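PDB 5FW4: Dye-decolorizing peroxidase Tfu_3078 from Thermobifida fusca, which uses heme b and hydrogen peroxide to oxidise anthraquinone dyes strongly and azo dyes and phenolic peroxidase substrates more modestly, its physiological substrate being unknown. Local coordinates for residues 170-175 and 392-397; 235-240 and 356-361; 275-280 and 376-381; 281-286 and 405-410. All coordinates share one frame; numbering follows the deposited sequence.

Contact 1 of 4, residues 170-175 and 392-397; sequences FSTDDL and SLADQG
S171 and T172, the two middle residues of a type I beta turn running from F170 to D173, press against A394 and D395 in the last turn of helix 386-395. The pairing shows how a loop of the N-terminal ferredoxin-like half of a DyP-type peroxidase can rest on a helix of the C-terminal half.

Apolar contact centres on A394, whose methyl group points into the turn. S171 OG lies 3.5 Å from A394 CB, and the CB of F170 comes against the same methyl. T172 straddles the alanine: its OG1 reaches A394 CB at 3.8 Å, and with OG1 at a chi1 of 52°, CG2 falls beside the backbone N and passes over the helix backbone 3.9 Å from A394 CA. A glycine in place of T172 would probably leave both A394 CB and the adjoining helix backbone less covered and open a gap under the turn.

Polar contact falls to the neighbouring pair. S171 OG donates to D395 OD1, approaching nearly in line with the C-O bond, and a water that accepts from S171 N donates to the same oxygen. One direct bond and one water bridge thus tie one carboxylate oxygen to one serine, at a place where both residues are exposed.

Within the turn, D173 N bonds back to F170 O. In return D173 OD2 takes the F170 N-H from above the carboxylate plane, at 2.7 Å and an almost straight 174°.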
# COMPACT_ATOMS: atom_id res chain seq x y z
N PHE A 170 -27.98 -2.96 7.04
CA PHE A 170 -28.13 -4.36 6.64
C PHE A 170 -27.85 -5.23 7.85
O PHE A 170 -27.09 -4.83 8.74
CB PHE A 170 -27.18 -4.73 5.50
CG PHE A 170 -27.43 -3.95 4.22
CD1 PHE A 170 -28.44 -4.31 3.36
CD2 PHE A 170 -26.63 -2.84 3.88
CE1 PHE A 170 -28.67 -3.61 2.19
CE2 PHE A 170 -26.86 -2.14 2.70
CZ PHE A 170 -27.89 -2.51 1.86
N SER A 171 -28.45 -6.42 7.86
CA SER A 171 -28.42 -7.26 9.04
C SER A 171 -27.01 -7.78 9.38
O SER A 171 -26.76 -8.19 10.50
CB SER A 171 -29.43 -8.43 8.89
OG SER A 171 -29.09 -9.24 7.79
N THR A 172 -26.11 -7.81 8.40
CA THR A 172 -24.75 -8.28 8.62
C THR A 172 -23.78 -7.10 8.87
O THR A 172 -22.58 -7.32 8.98
CB THR A 172 -24.22 -9.06 7.40
OG1 THR A 172 -24.39 -8.28 6.20
CG2 THR A 172 -24.98 -10.41 7.29
N ASP A 173 -24.30 -5.89 8.92
CA ASP A 173 -23.45 -4.71 9.10
C ASP A 173 -22.53 -4.81 10.34
O ASP A 173 -22.92 -5.30 11.39
CB ASP A 173 -24.32 -3.44 9.20
CG ASP A 173 -24.78 -2.91 7.83
OD1 ASP A 173 -24.39 -3.38 6.75
OD2 ASP A 173 -25.58 -1.97 7.82
N ASP A 174 -21.31 -4.27 10.26
CA ASP A 174 -20.40 -4.24 11.41
C ASP A 174 -19.57 -2.97 11.25
O ASP A 174 -18.36 -2.98 11.39
CB ASP A 174 -19.50 -5.46 11.38
CG ASP A 174 -18.75 -5.69 12.68
OD1 ASP A 174 -19.14 -5.21 13.75
OD2 ASP A 174 -17.72 -6.38 12.63
N LEU A 175 -20.28 -1.90 10.93
CA LEU A 175 -19.68 -0.66 10.47
C LEU A 175 -19.13 0.15 11.60
O LEU A 175 -19.73 0.28 12.66
CB LEU A 175 -20.72 0.15 9.71
CG LEU A 175 -21.34 -0.53 8.50
CD1 LEU A 175 -22.59 0.23 8.05
CD2 LEU A 175 -20.33 -0.62 7.38
N SER A 392 -30.33 -9.16 -0.17
CA SER A 392 -30.41 -10.63 -0.42
C SER A 392 -29.21 -11.37 0.21
O SER A 392 -29.37 -12.45 0.79
CB SER A 392 -30.48 -10.93 -1.92
OG SER A 392 -31.64 -10.38 -2.50
N LEU A 393 -28.02 -10.78 0.12
CA LEU A 393 -26.83 -11.48 0.62
C LEU A 393 -26.86 -11.51 2.12
O LEU A 393 -26.54 -12.52 2.72
CB LEU A 393 -25.53 -10.83 0.16
CG LEU A 393 -25.19 -10.74 -1.32
CD1 LEU A 393 -23.82 -10.09 -1.52
CD2 LEU A 393 -25.23 -12.10 -2.01
N ALA A 394 -27.16 -10.36 2.73
CA ALA A 394 -27.36 -10.26 4.17
C ALA A 394 -28.44 -11.21 4.72
O ALA A 394 -28.20 -11.96 5.65
CB ALA A 394 -27.75 -8.84 4.55
N ASP A 395 -29.65 -11.10 4.20
CA ASP A 395 -30.79 -11.82 4.78
C ASP A 395 -30.90 -13.27 4.33
O ASP A 395 -31.50 -14.09 5.02
CB ASP A 395 -32.10 -11.12 4.41
CG ASP A 395 -32.18 -9.70 4.95
OD1 ASP A 395 -31.49 -9.39 5.94
OD2 ASP A 395 -32.99 -8.91 4.39
N GLN A 396 -30.40 -13.59 3.14
CA GLN A 396 -30.61 -14.95 2.62
C GLN A 396 -29.42 -15.86 2.92
O GLN A 396 -29.34 -16.99 2.45
CB GLN A 396 -30.95 -14.92 1.13
CG GLN A 396 -32.28 -14.24 0.84
CD GLN A 396 -32.67 -14.29 -0.63
OE1 GLN A 396 -33.01 -13.28 -1.23
NE2 GLN A 396 -32.62 -15.48 -1.20
N GLY A 397 -28.49 -15.35 3.72
CA GLY A 397 -27.42 -16.17 4.26
C GLY A 397 -26.38 -16.58 3.24
O GLY A 397 -26.01 -17.75 3.16
O HOH W 1 -30.43 -6.62 5.77

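Contact 2 of 4, residues 235-240 and 356-361; sequences RNLMGQ and GYSYDQ. With HEM (protoporphyrin IX containing Fe), chain C.
L237 and S358 meet where a type I beta turn, N236 to G239, backs onto strand 353-363, an outermost strand of the C-terminal ferredoxin-like sheet. The first shell is small. L237 CG lies 3.6 Å from S358 OG, and one branch, CD1, reaches on to Y359 O at 3.3 Å; the other, CD2, stays over the serine.

Two waters supply the polar link. One donates to R235 O, the other accepts from L237 N, and both are hydrogen-bonded to S358 OG. The serine hydroxyl, turned beside its own backbone N by a chi1 of -66°, therefore joins two points of the loop backbone without bonding to either directly.

Further out, the turn is held in shape by its own backbone and side chains. N236 N bonds to Q240 O, and Q240 N bonds to N236 OD1 from above the carbonyl plane. R235 NH1 reaches G239 O in the plane of its guanidinium, and the same guanidinium also donates to L305 O and D306 O. T197 of the second subunit also packs against L237.

These bonds set the loop against the heme, whose pocket includes N236 and Q240, close to D242, the inferred proton acceptor. N236 ND2 donates to Q240 OE1 at 2.7 Å and 166°, and the heme methyl carbon CMB sits 3.6 Å from that nitrogen and 3.5 Å from that oxygen.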
# COMPACT_ATOMS: atom_id res chain seq x y z
N ARG A 235 -7.48 -11.00 -9.62
CA ARG A 235 -7.92 -11.79 -8.45
C ARG A 235 -7.94 -10.95 -7.15
O ARG A 235 -7.31 -9.85 -7.05
CB ARG A 235 -6.99 -12.99 -8.31
CG ARG A 235 -7.05 -13.98 -9.47
CD ARG A 235 -6.08 -15.13 -9.30
NE ARG A 235 -6.14 -16.09 -10.40
CZ ARG A 235 -6.97 -17.13 -10.49
NH1 ARG A 235 -7.83 -17.39 -9.53
NH2 ARG A 235 -6.95 -17.91 -11.57
N ASN A 236 -8.64 -11.46 -6.14
CA ASN A 236 -8.73 -10.85 -4.80
C ASN A 236 -7.88 -11.59 -3.78
O ASN A 236 -7.09 -12.50 -4.19
CB ASN A 236 -10.15 -10.63 -4.36
CG ASN A 236 -10.90 -11.96 -4.21
OD1 ASN A 236 -10.25 -12.93 -3.95
ND2 ASN A 236 -12.19 -11.94 -4.29
N LEU A 237 -7.95 -11.22 -2.49
CA LEU A 237 -7.01 -11.76 -1.52
C LEU A 237 -7.50 -13.18 -1.15
O LEU A 237 -6.79 -13.94 -0.58
CB LEU A 237 -6.95 -11.01 -0.27
CG LEU A 237 -6.34 -9.57 -0.57
CD1 LEU A 237 -6.20 -8.92 0.77
CD2 LEU A 237 -5.00 -9.74 -1.24
N MET A 238 -8.72 -13.43 -1.48
CA MET A 238 -9.24 -14.85 -1.32
C MET A 238 -8.86 -15.76 -2.49
O MET A 238 -9.33 -16.93 -2.56
CB MET A 238 -10.74 -14.71 -1.14
CG MET A 238 -11.20 -14.66 0.29
SD MET A 238 -12.93 -14.30 0.45
CE MET A 238 -13.10 -14.17 2.18
N GLY A 239 -8.03 -15.31 -3.42
CA GLY A 239 -7.63 -16.06 -4.58
C GLY A 239 -8.58 -16.12 -5.75
O GLY A 239 -8.30 -16.77 -6.75
N GLN A 240 -9.71 -15.43 -5.64
CA GLN A 240 -10.79 -15.59 -6.61
C GLN A 240 -10.61 -14.64 -7.75
O GLN A 240 -10.17 -13.50 -7.54
CB GLN A 240 -12.16 -15.30 -5.94
CG GLN A 240 -12.45 -16.19 -4.72
CD GLN A 240 -13.20 -15.53 -3.58
OE1 GLN A 240 -13.39 -14.29 -3.53
NE2 GLN A 240 -13.61 -16.34 -2.62
N GLY A 356 -13.53 -2.92 -7.70
CA GLY A 356 -12.96 -2.95 -6.39
C GLY A 356 -11.48 -3.29 -6.40
O GLY A 356 -10.96 -3.77 -7.40
N TYR A 357 -10.85 -3.05 -5.24
CA TYR A 357 -9.43 -3.20 -5.01
C TYR A 357 -9.21 -3.99 -3.71
O TYR A 357 -9.93 -3.81 -2.71
CB TYR A 357 -8.75 -1.80 -4.92
CG TYR A 357 -8.63 -1.15 -6.28
CD1 TYR A 357 -9.73 -0.56 -6.89
CD2 TYR A 357 -7.45 -1.23 -7.00
CE1 TYR A 357 -9.64 -0.02 -8.18
CE2 TYR A 357 -7.35 -0.71 -8.27
CZ TYR A 357 -8.45 -0.09 -8.86
OH TYR A 357 -8.36 0.38 -10.14
N SER A 358 -8.14 -4.77 -3.67
CA SER A 358 -7.67 -5.32 -2.43
C SER A 358 -7.02 -4.31 -1.57
O SER A 358 -6.53 -3.30 -2.10
CB SER A 358 -6.66 -6.43 -2.69
OG SER A 358 -7.33 -7.50 -3.33
N TYR A 359 -7.04 -4.57 -0.27
CA TYR A 359 -6.32 -3.78 0.74
C TYR A 359 -5.65 -4.68 1.71
O TYR A 359 -6.16 -5.82 2.01
CB TYR A 359 -7.22 -2.76 1.46
CG TYR A 359 -8.22 -3.27 2.46
CD1 TYR A 359 -7.90 -3.42 3.79
CD2 TYR A 359 -9.53 -3.56 2.07
CE1 TYR A 359 -8.83 -3.81 4.72
CE2 TYR A 359 -10.48 -3.99 2.98
CZ TYR A 359 -10.13 -4.15 4.31
OH TYR A 359 -11.06 -4.59 5.23
N ASP A 360 -4.48 -4.24 2.12
CA ASP A 360 -3.64 -4.89 3.11
C ASP A 360 -3.14 -3.84 4.06
O ASP A 360 -2.31 -2.96 3.71
CB ASP A 360 -2.51 -5.65 2.44
CG ASP A 360 -1.67 -6.51 3.42
OD1 ASP A 360 -1.67 -6.25 4.65
OD2 ASP A 360 -0.93 -7.40 2.93
N GLN A 361 -3.69 -3.89 5.27
CA GLN A 361 -3.37 -2.97 6.33
C GLN A 361 -2.74 -3.71 7.50
O GLN A 361 -2.86 -3.31 8.66
CB GLN A 361 -4.62 -2.15 6.72
CG GLN A 361 -5.09 -1.22 5.61
CD GLN A 361 -4.14 -0.04 5.35
OE1 GLN A 361 -3.68 0.18 4.24
NE2 GLN A 361 -3.85 0.68 6.38
CHA HEM C . -19.66 -11.90 -8.10
CHB HEM C . -16.39 -12.04 -4.53
CHC HEM C . -19.01 -8.79 -2.10
CHD HEM C . -22.13 -8.45 -5.79
C1A HEM C . -18.56 -12.21 -7.34
C2A HEM C . -17.60 -13.17 -7.70
C3A HEM C . -16.71 -13.23 -6.69
C4A HEM C . -17.08 -12.30 -5.71
CMA HEM C . -15.49 -14.07 -6.62
CAA HEM C . -17.61 -14.03 -8.95
CBA HEM C . -16.84 -13.41 -10.11
CGA HEM C . -17.56 -12.24 -10.69
O1A HEM C . -17.11 -11.08 -10.46
O2A HEM C . -18.59 -12.42 -11.39
C1B HEM C . -16.85 -11.15 -3.55
C2B HEM C . -16.18 -10.92 -2.32
C3B HEM C . -16.90 -9.99 -1.62
C4B HEM C . -18.04 -9.67 -2.48
CMB HEM C . -14.89 -11.56 -1.91
CAB HEM C . -16.65 -9.34 -0.33
CBB HEM C . -15.49 -9.41 0.32
C1C HEM C . -20.08 -8.41 -2.88
C2C HEM C . -21.02 -7.47 -2.51
C3C HEM C . -21.90 -7.36 -3.57
C4C HEM C . -21.49 -8.26 -4.58
CMC HEM C . -20.97 -6.75 -1.18
CAC HEM C . -23.12 -6.60 -3.78
CBC HEM C . -23.83 -6.12 -2.80
C1D HEM C . -21.65 -9.40 -6.70
C2D HEM C . -22.35 -9.64 -7.97
C3D HEM C . -21.66 -10.61 -8.61
C4D HEM C . -20.57 -10.96 -7.71
CMD HEM C . -23.58 -8.93 -8.51
CAD HEM C . -21.98 -11.18 -9.98
CBD HEM C . -23.08 -12.24 -9.82
CGD HEM C . -23.54 -12.73 -11.17
O1D HEM C . -24.33 -12.08 -11.88
O2D HEM C . -23.08 -13.82 -11.60
NA HEM C . -18.23 -11.68 -6.10
NB HEM C . -17.94 -10.39 -3.59
NC HEM C . -20.41 -8.90 -4.11
ND HEM C . -20.57 -10.21 -6.56
FE HEM C . -19.34 -10.35 -5.12
O HOH W 2 -8.10 -7.31 -6.11
O HOH W 3 -9.44 -8.63 -1.89

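Contact 3 of 4, residues 275-280 and 376-381; sequences SYLVVR and MAWQGD
The indole of W378 carries L277 over one face: CB stands 4.0 Å from the centroid of the six-membered ring in a CH-pi contact, and CD1 lies above the rim, 3.7 Å from W378 CE2. Its edge meets S275 OG, a hydroxyl bonded to I258 O. The phenol ring of Y276 has carbonyl oxygens at its edge instead, with G380 O 3.2 Å from Y276 CD2 and Q379 O in the ring plane. With CG opposite the backbone N (chi1 172°), L277 sets CD1 between the indole and M376 CB.

Central strands 275-284 and 369-379 of a four-stranded antiparallel ferredoxin-like sheet carry these groups. Y276 with Q379 and V278 with A377 are hydrogen-bonded pairs; L277 with W378 and V279 with M376 are non-hydrogen-bonded. Y276 O accepts twice, from Q379 N in its carbonyl plane and from Q379 NE2 above that plane at 2.8 Å. The bend at chi2 carries the amide to the neighbouring strand, with a weak second bond from NE2 to A377 O, while OE1 takes the N-H of F386.

On the W378 face, M185 and Q187 of strand 184-190 in the other sheet close the layer. Replacing W378 with a serine would probably strip L277 of its aromatic floor and open a gap between the sheets. The chemistry divides by face: apolar burial toward the other sheet, and an amide reinforcing the backbone pairing on the side of Q379.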
# COMPACT_ATOMS: atom_id res chain seq x y z
N SER A 275 -23.33 8.90 -12.07
CA SER A 275 -23.35 7.55 -11.53
C SER A 275 -23.21 7.62 -10.02
O SER A 275 -22.67 8.59 -9.49
CB SER A 275 -22.24 6.68 -12.15
OG SER A 275 -22.37 5.28 -11.79
N TYR A 276 -23.71 6.58 -9.34
CA TYR A 276 -23.63 6.48 -7.90
C TYR A 276 -22.66 5.36 -7.51
O TYR A 276 -22.74 4.22 -8.03
CB TYR A 276 -24.99 6.23 -7.29
CG TYR A 276 -25.92 7.41 -7.41
CD1 TYR A 276 -25.92 8.42 -6.46
CD2 TYR A 276 -26.78 7.53 -8.50
CE1 TYR A 276 -26.76 9.51 -6.58
CE2 TYR A 276 -27.64 8.62 -8.62
CZ TYR A 276 -27.62 9.61 -7.65
OH TYR A 276 -28.47 10.70 -7.76
N LEU A 277 -21.75 5.71 -6.61
CA LEU A 277 -20.74 4.83 -6.05
C LEU A 277 -21.12 4.40 -4.65
O LEU A 277 -21.29 5.24 -3.75
CB LEU A 277 -19.37 5.56 -5.99
CG LEU A 277 -18.25 4.81 -5.26
CD1 LEU A 277 -17.83 3.56 -5.98
CD2 LEU A 277 -17.03 5.72 -5.06
N VAL A 278 -21.28 3.09 -4.45
CA VAL A 278 -21.30 2.55 -3.12
C VAL A 278 -19.93 1.98 -2.83
O VAL A 278 -19.44 1.10 -3.58
CB VAL A 278 -22.37 1.46 -2.92
CG1 VAL A 278 -22.25 0.87 -1.53
CG2 VAL A 278 -23.77 2.02 -3.14
N VAL A 279 -19.30 2.47 -1.76
CA VAL A 279 -18.03 1.91 -1.32
C VAL A 279 -18.22 1.20 -0.01
O VAL A 279 -18.88 1.70 0.92
CB VAL A 279 -16.88 2.95 -1.27
CG1 VAL A 279 -17.28 4.19 -0.53
CG2 VAL A 279 -15.63 2.36 -0.63
N ARG A 280 -17.65 0.00 0.07
CA ARG A 280 -17.67 -0.75 1.30
C ARG A 280 -16.26 -1.25 1.58
O ARG A 280 -15.59 -1.81 0.69
CB ARG A 280 -18.67 -1.93 1.17
CG ARG A 280 -20.09 -1.55 0.77
CD ARG A 280 -20.90 -0.94 1.93
NE ARG A 280 -21.44 -2.00 2.79
CZ ARG A 280 -22.45 -1.89 3.64
NH1 ARG A 280 -23.09 -0.74 3.80
NH2 ARG A 280 -22.84 -2.97 4.33
N MET A 376 -16.26 -1.59 -4.57
CA MET A 376 -16.83 -0.40 -5.15
C MET A 376 -17.82 -0.78 -6.24
O MET A 376 -17.43 -1.37 -7.25
CB MET A 376 -15.73 0.54 -5.70
CG MET A 376 -14.92 1.21 -4.62
SD MET A 376 -13.90 2.60 -5.18
CE MET A 376 -12.42 1.74 -5.58
N ALA A 377 -19.09 -0.44 -6.03
CA ALA A 377 -20.11 -0.67 -7.04
C ALA A 377 -20.63 0.64 -7.60
O ALA A 377 -20.99 1.53 -6.85
CB ALA A 377 -21.25 -1.51 -6.51
N TRP A 378 -20.70 0.67 -8.92
CA TRP A 378 -21.24 1.77 -9.69
C TRP A 378 -22.58 1.40 -10.27
O TRP A 378 -22.79 0.26 -10.75
CB TRP A 378 -20.27 2.07 -10.80
CG TRP A 378 -18.99 2.52 -10.31
CD1 TRP A 378 -17.88 1.77 -10.10
CD2 TRP A 378 -18.63 3.87 -10.03
NE1 TRP A 378 -16.85 2.56 -9.66
CE2 TRP A 378 -17.28 3.87 -9.64
CE3 TRP A 378 -19.32 5.08 -10.06
CZ2 TRP A 378 -16.62 5.00 -9.27
CZ3 TRP A 378 -18.66 6.22 -9.73
CH2 TRP A 378 -17.32 6.17 -9.31
N GLN A 379 -23.49 2.35 -10.22
CA GLN A 379 -24.83 2.15 -10.75
C GLN A 379 -25.58 3.46 -10.92
O GLN A 379 -25.26 4.45 -10.26
CB GLN A 379 -25.68 1.23 -9.86
CG GLN A 379 -25.92 1.69 -8.43
CD GLN A 379 -24.93 1.10 -7.41
OE1 GLN A 379 -25.09 -0.03 -6.97
NE2 GLN A 379 -23.94 1.87 -7.03
N GLY A 380 -26.59 3.41 -11.80
CA GLY A 380 -27.50 4.51 -12.06
C GLY A 380 -28.33 4.86 -10.85
O GLY A 380 -28.63 6.02 -10.65
N ASP A 381 -28.70 3.87 -10.04
CA ASP A 381 -29.56 4.08 -8.89
C ASP A 381 -29.32 2.96 -7.89
O ASP A 381 -29.58 1.78 -8.23
CB ASP A 381 -31.03 4.08 -9.35
CG ASP A 381 -32.03 4.22 -8.20
OD1 ASP A 381 -31.65 4.22 -7.03
OD2 ASP A 381 -33.24 4.30 -8.51

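Contact 4 of 4, residues 281-286 and 405-410; sequences RIRMLL and RHEGSA. With HEM (protoporphyrin IX containing Fe), chain C.
R405 pairs with R283 through two backbone hydrogen bonds, R405 N to R283 O at 2.9 Å and R283 N to R405 O at 3.0 Å. Its CG packs 3.5 Å from R283 NH2, and L285 lays CD2 over one face of the R405 guanidinium. The guanidinium planes stand 69° apart, and a water accepts from R283 NH2 and, weakly, from R405 NE.

H406 follows on the heme side, alongside I282 and pointing the same way. Its ring edge turns to the porphyrin, with H406 CE1 3.7 Å from the heme methyl CMC, and ND1 bonds R280. I282 reaches the heme vinyl carbon CBB with its CG2 branch, at 3.5 Å.

E407 opens a classic beta bulge, in which E407 and G408 both face R281. R281 O accepts from E407 N and, weakly, from G408 N. With its chain extended beyond CG, E407 brings OE2 to R283 NE, a salt bridge of 2.9 Å that lies in the guanidinium plane but above the carboxylate. One water links OE1 to R281 NE and another OE2 to R283 NH2; R281 NH2 salt-bridges D370, and R364 pairs with OE1. At G408 a side chain would crowd R281 CB.

Strand 404-414 forms one border of the C-terminal sheet, beside strand 275-284. The latter bonds on its other side to L373 and A371 of strand 369-379, before L285, at the N-cap position, leads into helix 286-291.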
# COMPACT_ATOMS: atom_id res chain seq x y z
N ARG A 281 -15.79 -1.04 2.80
CA ARG A 281 -14.55 -1.63 3.25
C ARG A 281 -14.94 -2.98 3.86
O ARG A 281 -15.60 -3.02 4.87
CB ARG A 281 -13.89 -0.78 4.31
CG ARG A 281 -12.55 -1.30 4.77
CD ARG A 281 -12.07 -0.51 5.95
NE ARG A 281 -10.86 -1.03 6.57
CZ ARG A 281 -9.85 -0.29 6.99
NH1 ARG A 281 -9.89 1.03 6.82
NH2 ARG A 281 -8.80 -0.85 7.55
N ILE A 282 -14.52 -4.05 3.22
CA ILE A 282 -14.94 -5.42 3.66
C ILE A 282 -13.73 -6.21 4.08
O ILE A 282 -12.93 -6.61 3.24
CB ILE A 282 -15.60 -6.17 2.54
CG1 ILE A 282 -16.61 -5.33 1.81
CG2 ILE A 282 -16.26 -7.45 3.09
CD1 ILE A 282 -17.68 -4.87 2.67
N ARG A 283 -13.61 -6.44 5.36
CA ARG A 283 -12.52 -7.20 5.92
C ARG A 283 -12.76 -8.69 5.58
O ARG A 283 -13.88 -9.13 5.65
CB ARG A 283 -12.47 -7.02 7.43
CG ARG A 283 -11.28 -7.73 8.09
CD ARG A 283 -11.08 -7.46 9.57
NE ARG A 283 -12.23 -7.69 10.44
CZ ARG A 283 -12.53 -8.83 11.06
NH1 ARG A 283 -11.75 -9.90 10.95
NH2 ARG A 283 -13.60 -8.86 11.86
N MET A 284 -11.68 -9.36 5.17
CA MET A 284 -11.69 -10.84 4.89
C MET A 284 -11.13 -11.61 6.07
O MET A 284 -10.07 -11.29 6.60
CB MET A 284 -10.87 -11.12 3.64
CG MET A 284 -11.52 -10.61 2.38
SD MET A 284 -10.48 -10.83 1.01
CE MET A 284 -11.49 -10.54 -0.36
N LEU A 285 -11.82 -12.68 6.51
CA LEU A 285 -11.29 -13.52 7.59
C LEU A 285 -10.38 -14.58 6.98
O LEU A 285 -10.78 -15.75 6.77
CB LEU A 285 -12.45 -14.21 8.38
CG LEU A 285 -13.05 -13.41 9.55
CD1 LEU A 285 -13.51 -12.02 9.11
CD2 LEU A 285 -14.18 -14.15 10.30
N LEU A 286 -9.16 -14.18 6.68
CA LEU A 286 -8.33 -15.01 5.82
C LEU A 286 -7.82 -16.25 6.52
O LEU A 286 -7.66 -17.30 5.89
CB LEU A 286 -7.18 -14.20 5.23
CG LEU A 286 -7.60 -13.13 4.24
CD1 LEU A 286 -6.40 -12.25 3.86
CD2 LEU A 286 -8.26 -13.66 2.96
N ARG A 405 -16.56 -9.12 6.84
CA ARG A 405 -17.22 -8.20 7.73
C ARG A 405 -17.27 -6.85 7.07
O ARG A 405 -16.21 -6.31 6.77
CB ARG A 405 -16.45 -8.08 9.06
CG ARG A 405 -16.45 -9.35 9.89
CD ARG A 405 -17.85 -9.69 10.41
NE ARG A 405 -17.82 -10.85 11.29
CZ ARG A 405 -18.07 -12.13 10.93
NH1 ARG A 405 -18.34 -12.47 9.67
NH2 ARG A 405 -18.00 -13.07 11.85
N HIS A 406 -18.47 -6.32 6.84
CA HIS A 406 -18.61 -4.96 6.34
C HIS A 406 -18.27 -3.92 7.42
O HIS A 406 -19.05 -3.68 8.33
CB HIS A 406 -20.03 -4.76 5.82
CG HIS A 406 -20.31 -5.45 4.52
ND1 HIS A 406 -20.40 -4.78 3.32
CD2 HIS A 406 -20.54 -6.76 4.22
CE1 HIS A 406 -20.66 -5.62 2.35
NE2 HIS A 406 -20.77 -6.83 2.87
N GLU A 407 -17.13 -3.23 7.29
CA GLU A 407 -16.69 -2.29 8.34
C GLU A 407 -16.70 -0.79 7.97
O GLU A 407 -16.67 0.06 8.84
CB GLU A 407 -15.27 -2.67 8.80
CG GLU A 407 -15.20 -4.05 9.44
CD GLU A 407 -13.81 -4.41 9.91
OE1 GLU A 407 -12.82 -3.87 9.41
OE2 GLU A 407 -13.70 -5.26 10.80
N GLY A 408 -16.75 -0.48 6.69
CA GLY A 408 -16.81 0.91 6.23
C GLY A 408 -17.86 0.96 5.13
O GLY A 408 -18.05 -0.02 4.41
N SER A 409 -18.54 2.09 5.01
CA SER A 409 -19.55 2.28 4.00
C SER A 409 -19.74 3.75 3.64
O SER A 409 -19.73 4.61 4.52
CB SER A 409 -20.89 1.74 4.47
OG SER A 409 -21.88 1.84 3.45
N ALA A 410 -19.99 3.99 2.36
CA ALA A 410 -20.38 5.33 1.90
C ALA A 410 -21.02 5.29 0.52
O ALA A 410 -20.73 4.40 -0.30
CB ALA A 410 -19.16 6.23 1.88
CHA HEM C . -19.66 -11.90 -8.10
CHB HEM C . -16.39 -12.04 -4.53
CHC HEM C . -19.01 -8.79 -2.10
CHD HEM C . -22.13 -8.45 -5.79
C1A HEM C . -18.56 -12.21 -7.34
C2A HEM C . -17.60 -13.17 -7.70
C3A HEM C . -16.71 -13.23 -6.69
C4A HEM C . -17.08 -12.30 -5.71
CMA HEM C . -15.49 -14.07 -6.62
CAA HEM C . -17.61 -14.03 -8.95
CBA HEM C . -16.84 -13.41 -10.11
CGA HEM C . -17.56 -12.24 -10.69
O1A HEM C . -17.11 -11.08 -10.46
O2A HEM C . -18.59 -12.42 -11.39
C1B HEM C . -16.85 -11.15 -3.55
C2B HEM C . -16.18 -10.92 -2.32
C3B HEM C . -16.90 -9.99 -1.62
C4B HEM C . -18.04 -9.67 -2.48
CMB HEM C . -14.89 -11.56 -1.91
CAB HEM C . -16.65 -9.34 -0.33
CBB HEM C . -15.49 -9.41 0.32
C1C HEM C . -20.08 -8.41 -2.88
C2C HEM C . -21.02 -7.47 -2.51
C3C HEM C . -21.90 -7.36 -3.57
C4C HEM C . -21.49 -8.26 -4.58
CMC HEM C . -20.97 -6.75 -1.18
CAC HEM C . -23.12 -6.60 -3.78
CBC HEM C . -23.83 -6.12 -2.80
C1D HEM C . -21.65 -9.40 -6.70
C2D HEM C . -22.35 -9.64 -7.97
C3D HEM C . -21.66 -10.61 -8.61
C4D HEM C . -20.57 -10.96 -7.71
CMD HEM C . -23.58 -8.93 -8.51
CAD HEM C . -21.98 -11.18 -9.98
CBD HEM C . -23.08 -12.24 -9.82
CGD HEM C . -23.54 -12.73 -11.17
O1D HEM C . -24.33 -12.08 -11.88
O2D HEM C . -23.08 -13.82 -11.60
NA HEM C . -18.23 -11.68 -6.10
NB HEM C . -17.94 -10.39 -3.59
NC HEM C . -20.41 -8.90 -4.11
ND HEM C . -20.57 -10.21 -6.56
FE HEM C . -19.34 -10.35 -5.12
O HOH W 4 -10.88 -3.49 7.50
O HOH W 5 -15.01 -6.65 12.58
O HOH W 6 -15.26 -10.90 13.20

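Overall arrangement
Contacts 3 and 4 share strand 275-284, and with contact 2 they span the C-terminal four-stranded sheet from strand 353-363 to strand 404-414. Contacts 2 and 4 both touch the heme; their centres lie 11 Å apart, joined where L237 meets M284 and Y359 meets R281 and R283. Contact 1 lies at the periphery, its centre about 20 Å from that of the chain, yet it is tied in by two polar links: D173 OD1 salt-bridges R280 NH2 of contact 3 at 2.9 Å, and D174 N probably bonds H406 O of contact 4 at 3.0 Å. The side chain of H406 is about 8 Å from that of H338, the inferred proximal iron ligand.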